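Local atomic coordinates of probable nitrite reductase [nad(p)h] small subunit NIRD (Mycobacterium tuberculosis, PDB entry 4AIV), a protein that serves as the small subunit of the NirBD nitrite reductase, associating with NirB and probably required for the NADH-dependent reduction of nitrite to ammonium. Residues Thr11-Tyr16 / Val25-Asp30; Gln81-Asp86 / Val96-Tyr101. All coordinates share one frame; numbering follows the deposited sequence.

Contact 1: Thr11-Tyr16 / Val25-Asp30; sequences TTACAY and VGVLLD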
loop_
_atom_site.group_PDB
_atom_site.type_symbol
_atom_site.label_atom_id
_atom_site.label_comp_id
_atom_site.label_asym_id
_atom_site.label_seq_id
_atom_site.Cartn_x
_atom_site.Cartn_y
_atom_site.Cartn_z
ATOM N N THR A 11 -9.805 -4.122 8.275
ATOM C CA THR A 11 -10.220 -5.117 7.305
ATOM C C THR A 11 -9.134 -6.182 7.235
ATOM O O THR A 11 -7.956 -5.870 7.047
ATOM C CB THR A 11 -10.415 -4.493 5.904
ATOM O OG1 THR A 11 -11.499 -3.556 5.944
ATOM C CG2 THR A 11 -10.722 -5.565 4.863
ATOM N N THR A 12 -9.525 -7.443 7.388
ATOM C CA THR A 12 -8.575 -8.545 7.285
ATOM C C THR A 12 -8.302 -8.847 5.818
ATOM O O THR A 12 -9.225 -9.164 5.067
ATOM C CB THR A 12 -9.113 -9.806 8.004
ATOM O OG1 THR A 12 -9.214 -9.529 9.400
ATOM C CG2 THR A 12 -8.189 -11.001 7.803
ATOM N N ALA A 13 -7.040 -8.721 5.405
ATOM C CA ALA A 13 -6.664 -8.951 4.012
ATOM C C ALA A 13 -6.472 -10.434 3.708
ATOM O O ALA A 13 -7.173 -11.008 2.872
ATOM C CB ALA A 13 -5.381 -8.158 3.646
ATOM N N CYS A 14 -5.507 -11.054 4.381
ATOM C CA CYS A 14 -5.154 -12.440 4.081
ATOM C C CYS A 14 -4.199 -12.988 5.110
ATOM O O CYS A 14 -3.769 -12.262 6.008
ATOM C CB CYS A 14 -4.492 -12.544 2.698
ATOM S SG CYS A 14 -2.950 -11.586 2.464
ATOM N N ALA A 15 -3.868 -14.272 4.962
ATOM C CA ALA A 15 -2.814 -14.894 5.756
ATOM C C ALA A 15 -1.470 -14.316 5.324
ATOM O O ALA A 15 -1.234 -14.087 4.134
ATOM C CB ALA A 15 -2.822 -16.413 5.579
ATOM N N TYR A 16 -0.601 -14.067 6.301
ATOM C CA TYR A 16 0.716 -13.502 6.041
ATOM C C TYR A 16 1.495 -14.321 5.024
ATOM O O TYR A 16 2.097 -13.769 4.097
ATOM C CB TYR A 16 1.514 -13.415 7.338
ATOM C CG TYR A 16 2.859 -12.730 7.195
ATOM C CD1 TYR A 16 2.942 -11.355 6.999
ATOM C CD2 TYR A 16 4.046 -13.456 7.266
ATOM C CE1 TYR A 16 4.174 -10.712 6.879
ATOM C CE2 TYR A 16 5.280 -12.823 7.141
ATOM C CZ TYR A 16 5.337 -11.451 6.951
ATOM O OH TYR A 16 6.555 -10.812 6.831
ATOM N N VAL A 25 -1.092 -6.560 -3.938
ATOM C CA VAL A 25 -2.441 -7.080 -4.116
ATOM C C VAL A 25 -3.449 -5.990 -3.748
ATOM O O VAL A 25 -3.209 -5.192 -2.833
ATOM C CB VAL A 25 -2.663 -8.353 -3.253
ATOM C CG1 VAL A 25 -2.621 -8.014 -1.773
ATOM C CG2 VAL A 25 -3.974 -9.041 -3.624
ATOM N N GLY A 26 -4.566 -5.936 -4.473
ATOM C CA GLY A 26 -5.604 -4.958 -4.195
ATOM C C GLY A 26 -6.524 -5.451 -3.091
ATOM O O GLY A 26 -6.934 -6.612 -3.093
ATOM N N VAL A 27 -6.845 -4.578 -2.141
ATOM C CA VAL A 27 -7.702 -4.946 -1.020
ATOM C C VAL A 27 -8.840 -3.930 -0.910
ATOM O O VAL A 27 -8.624 -2.726 -1.052
ATOM C CB VAL A 27 -6.898 -4.973 0.309
ATOM C CG1 VAL A 27 -7.799 -5.315 1.496
ATOM C CG2 VAL A 27 -5.744 -5.958 0.207
ATOM N N LEU A 28 -10.047 -4.419 -0.650
ATOM C CA LEU A 28 -11.217 -3.560 -0.505
ATOM C C LEU A 28 -11.545 -3.375 0.977
ATOM O O LEU A 28 -11.813 -4.346 1.683
ATOM C CB LEU A 28 -12.409 -4.197 -1.239
ATOM C CG LEU A 28 -13.764 -3.485 -1.240
ATOM C CD1 LEU A 28 -13.694 -2.219 -2.070
ATOM C CD2 LEU A 28 -14.884 -4.412 -1.765
ATOM N N LEU A 29 -11.533 -2.137 1.459
ATOM C CA LEU A 29 -11.832 -1.897 2.868
ATOM C C LEU A 29 -13.342 -1.804 3.094
ATOM O O LEU A 29 -14.125 -1.758 2.141
ATOM C CB LEU A 29 -11.127 -0.643 3.384
ATOM C CG LEU A 29 -9.609 -0.569 3.178
ATOM C CD1 LEU A 29 -9.040 0.710 3.820
ATOM C CD2 LEU A 29 -8.913 -1.832 3.718
ATOM N N ASP A 30 -13.737 -1.775 4.361
ATOM C CA ASP A 30 -15.147 -1.839 4.739
ATOM C C ASP A 30 -15.989 -0.716 4.115
ATOM O O ASP A 30 -17.170 -0.916 3.813
ATOM C CB ASP A 30 -15.262 -1.795 6.262
ATOM C CG ASP A 30 -15.011 -0.417 6.811
ATOM O OD1 ASP A 30 -13.866 0.092 6.679
ATOM O OD2 ASP A 30 -15.969 0.173 7.352
HETATM O O HOH W 1 -11.524 -1.130 6.902
#
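Thr-11 and Ala-13 meet Val-27, Leu-29 and Asp-30 in a surface contact between the two outermost strands of the six-stranded antiparallel sheet that forms the larger part of this Rieske-like domain. Strands 7-15 and 25-28 stand at opposite margins of that sheet, which curls round until they face each other, as in an incompletely closed barrel. Their local axes come within 8.0 Å and run roughly antiparallel, at 149°, yet no backbone-to-backbone hydrogen bond joins the two segments. Side chains, some of them set against the opposite backbone, bridge the gap instead.

The apolar end of the seam is thin: Ala-13 CB lies 4.1 Å from Val-27 CG2, and both residues rest on Leu-37 of strand 34-39. Val-27 has CG1 anti to its backbone N (178°), which leaves CG2 as the branch that meets the alanine. Just beyond, Ala-13 and Cys-14 both face Ile-111 in a classic beta bulge.

Thr-11 does most of the work at the other end. Its CG2, anti to the backbone N, reaches to 3.6 Å from the carbonyl oxygen of Leu-28, while its CB packs against Leu-29 CD2 at 3.8 Å. The leucine is buried and also touches Val-35 and Val-113, so the threonine methine packs on a residue of the interior. The hydroxyl, meanwhile, looks to the turn after strand 25-28. There Asp-30 N gives OG1 a weak, bent bond of 3.3 Å (127° at the hydrogen). Asp-30 OD1 is held by Arg-115 NE in a salt bridge. A water makes the firmer link to the same oxygen: Thr-11 OG1 donates to the water over 2.6 Å, and the water donates to Asp-30 OD1 over 2.7 Å.

Contact 2: Gln81-Asp86 / Val96-Tyr101; sequences QAFALD and VSVPVY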
loop_
_atom_site.group_PDB
_atom_site.type_symbol
_atom_site.label_atom_id
_atom_site.label_comp_id
_atom_site.label_asym_id
_atom_site.label_seq_id
_atom_site.Cartn_x
_atom_site.Cartn_y
_atom_site.Cartn_z
ATOM N N GLN A 81 6.117 6.491 -11.846
ATOM C CA GLN A 81 6.445 7.464 -10.806
ATOM C C GLN A 81 6.509 6.773 -9.443
ATOM O O GLN A 81 5.697 5.888 -9.153
ATOM C CB GLN A 81 5.431 8.611 -10.819
ATOM C CG GLN A 81 5.482 9.382 -12.119
ATOM C CD GLN A 81 4.329 10.338 -12.300
ATOM O OE1 GLN A 81 3.221 9.932 -12.665
ATOM N NE2 GLN A 81 4.585 11.620 -12.069
ATOM N N ALA A 82 7.486 7.165 -8.624
ATOM C CA ALA A 82 7.740 6.508 -7.338
ATOM C C ALA A 82 6.925 7.106 -6.193
ATOM O O ALA A 82 6.883 8.335 -6.018
ATOM C CB ALA A 82 9.240 6.559 -6.994
ATOM N N PHE A 83 6.280 6.230 -5.422
ATOM C CA PHE A 83 5.541 6.619 -4.224
ATOM C C PHE A 83 6.121 5.906 -2.998
ATOM O O PHE A 83 6.218 4.679 -2.976
ATOM C CB PHE A 83 4.046 6.289 -4.368
ATOM C CG PHE A 83 3.354 7.073 -5.459
ATOM C CD1 PHE A 83 3.400 6.639 -6.775
ATOM C CD2 PHE A 83 2.665 8.251 -5.168
ATOM C CE1 PHE A 83 2.772 7.356 -7.789
ATOM C CE2 PHE A 83 2.033 8.971 -6.178
ATOM C CZ PHE A 83 2.087 8.518 -7.493
ATOM N N ALA A 84 6.499 6.684 -1.986
ATOM C CA ALA A 84 7.018 6.135 -0.731
ATOM C C ALA A 84 5.954 5.296 -0.020
ATOM O O ALA A 84 4.814 5.741 0.147
ATOM C CB ALA A 84 7.495 7.261 0.171
ATOM N N LEU A 85 6.313 4.082 0.405
ATOM C CA LEU A 85 5.320 3.198 1.030
ATOM C C LEU A 85 5.004 3.623 2.467
ATOM O O LEU A 85 3.941 3.288 3.009
ATOM C CB LEU A 85 5.765 1.723 0.951
ATOM C CG LEU A 85 5.741 1.099 -0.458
ATOM C CD1 LEU A 85 6.390 -0.302 -0.477
ATOM C CD2 LEU A 85 4.314 1.024 -0.984
ATOM N N ASP A 86 5.911 4.386 3.078
ATOM C CA ASP A 86 5.725 4.783 4.470
ATOM C C ASP A 86 4.701 5.909 4.661
ATOM O O ASP A 86 3.933 5.888 5.619
ATOM C CB ASP A 86 7.064 5.088 5.184
ATOM C CG ASP A 86 7.827 6.270 4.571
ATOM O OD1 ASP A 86 7.340 6.899 3.608
ATOM O OD2 ASP A 86 8.925 6.580 5.078
ATOM N N VAL A 96 2.161 15.749 -4.986
ATOM C CA VAL A 96 1.229 14.656 -5.236
ATOM C C VAL A 96 1.482 13.543 -4.218
ATOM O O VAL A 96 2.597 13.392 -3.726
ATOM C CB VAL A 96 1.378 14.126 -6.687
ATOM C CG1 VAL A 96 0.441 12.951 -6.960
ATOM C CG2 VAL A 96 1.127 15.254 -7.690
ATOM N N SER A 97 0.438 12.789 -3.873
ATOM C CA SER A 97 0.585 11.638 -2.992
ATOM C C SER A 97 -0.589 10.671 -3.162
ATOM O O SER A 97 -1.607 11.005 -3.782
ATOM C CB SER A 97 0.717 12.087 -1.530
ATOM O OG SER A 97 -0.472 12.718 -1.080
ATOM N N VAL A 98 -0.424 9.460 -2.643
ATOM C CA VAL A 98 -1.552 8.563 -2.416
ATOM C C VAL A 98 -1.749 8.452 -0.917
ATOM O O VAL A 98 -0.802 8.690 -0.149
ATOM C CB VAL A 98 -1.307 7.146 -2.991
ATOM C CG1 VAL A 98 -1.371 7.172 -4.504
ATOM C CG2 VAL A 98 0.028 6.572 -2.486
ATOM N N PRO A 99 -2.971 8.091 -0.484
ATOM C CA PRO A 99 -3.190 7.870 0.949
ATOM C C PRO A 99 -2.408 6.669 1.444
ATOM O O PRO A 99 -2.122 5.745 0.673
ATOM C CB PRO A 99 -4.700 7.577 1.040
ATOM C CG PRO A 99 -5.082 7.117 -0.342
ATOM C CD PRO A 99 -4.218 7.945 -1.259
ATOM N N VAL A 100 -2.062 6.688 2.726
ATOM C CA VAL A 100 -1.419 5.550 3.359
ATOM C C VAL A 100 -2.365 5.049 4.440
ATOM O O VAL A 100 -3.061 5.840 5.074
ATOM C CB VAL A 100 -0.013 5.913 3.936
ATOM C CG1 VAL A 100 -0.110 7.077 4.931
ATOM C CG2 VAL A 100 0.651 4.697 4.582
ATOM N N TYR A 101 -2.431 3.733 4.610
ATOM C CA TYR A 101 -3.364 3.131 5.552
ATOM C C TYR A 101 -2.567 2.306 6.549
ATOM O O TYR A 101 -1.629 1.605 6.161
ATOM C CB TYR A 101 -4.378 2.228 4.821
ATOM C CG TYR A 101 -5.250 2.967 3.831
ATOM C CD1 TYR A 101 -4.788 3.256 2.548
ATOM C CD2 TYR A 101 -6.525 3.397 4.182
ATOM C CE1 TYR A 101 -5.586 3.939 1.632
ATOM C CE2 TYR A 101 -7.330 4.082 3.274
ATOM C CZ TYR A 101 -6.853 4.355 2.008
ATOM O OH TYR A 101 -7.650 5.041 1.115
#
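The Phe-83 ring is met near its plane, at the edge, by Val-96 CG1, which lies 4.4 Å from CE2. Val-98 approaches the same CD2-CE2 part of the ring obliquely, from one side of its plane, and the two side chains cross at about a right angle. Both valine branches take part: CG2 lies 4.1 Å from Phe-83 CD2 and CG1 4.2 Å from Phe-83 CE2, so both methyls sit on one side of the ring plane. The carbonyl carbon of Ser-97 also approaches CE2 obliquely, at 4.3 Å. Pro-53, Met-60 and Cys-90, all in loops, also touch the ring. With CG beside its backbone N (chi1 -65°), the phenylalanine reaches from strand 82-84 toward 96-98.

Farther along, Val-100 turns CG2 to the backbone where the strand has ended, 3.6 Å from Asp-86 O. The same Val-100 CG2 lies 3.9 Å from Leu-85 O. The aspartate side chain is engaged on another front, in a salt bridge to Arg-71.

The contact joins two parts of the Rieske-like fold. Strand 82-84 is an outer strand of the small three-stranded sheet, the counterpart of the subdomain that carries the cluster in true Rieske proteins; the sequence here lacks their Cys-X-His ligand motifs. Segment 96-101 leads back into strand 100-105 of the large sheet. In the connecting loop, Cys-90 and Gly-88 make backbone hydrogen bonds with Val-96 and Val-98, and Leu-91 bonds to Ala-82.

No hydrogen bond passes directly between the two segments. The direct contact is therefore mainly one of dispersion and shape, an aromatic ring against branched aliphatics, while the loop supplies backbone hydrogen bonds to both segments and strand 71-75 holds Phe-83 and Leu-85.

Contact 1 is a surface seam between the two margins of the large sheet, whereas contact 2, partly buried, ties the small sheet to the chain returning into the large one. The chemistry follows that placement. At 11-16/25-30 a little aliphatic packing is joined by a hydroxyl, a water and a carboxylate on the outside; at 81-86/96-101 a buried aromatic ring and valines do the work, with no hydrogen bond across. Their centres lie about 18 Å apart, on opposite sides of the chain's centre, yet the two touch directly: Leu-29 CD1 packs 3.7 Å from Tyr-101 CD2, and both contacts reach the large sheet.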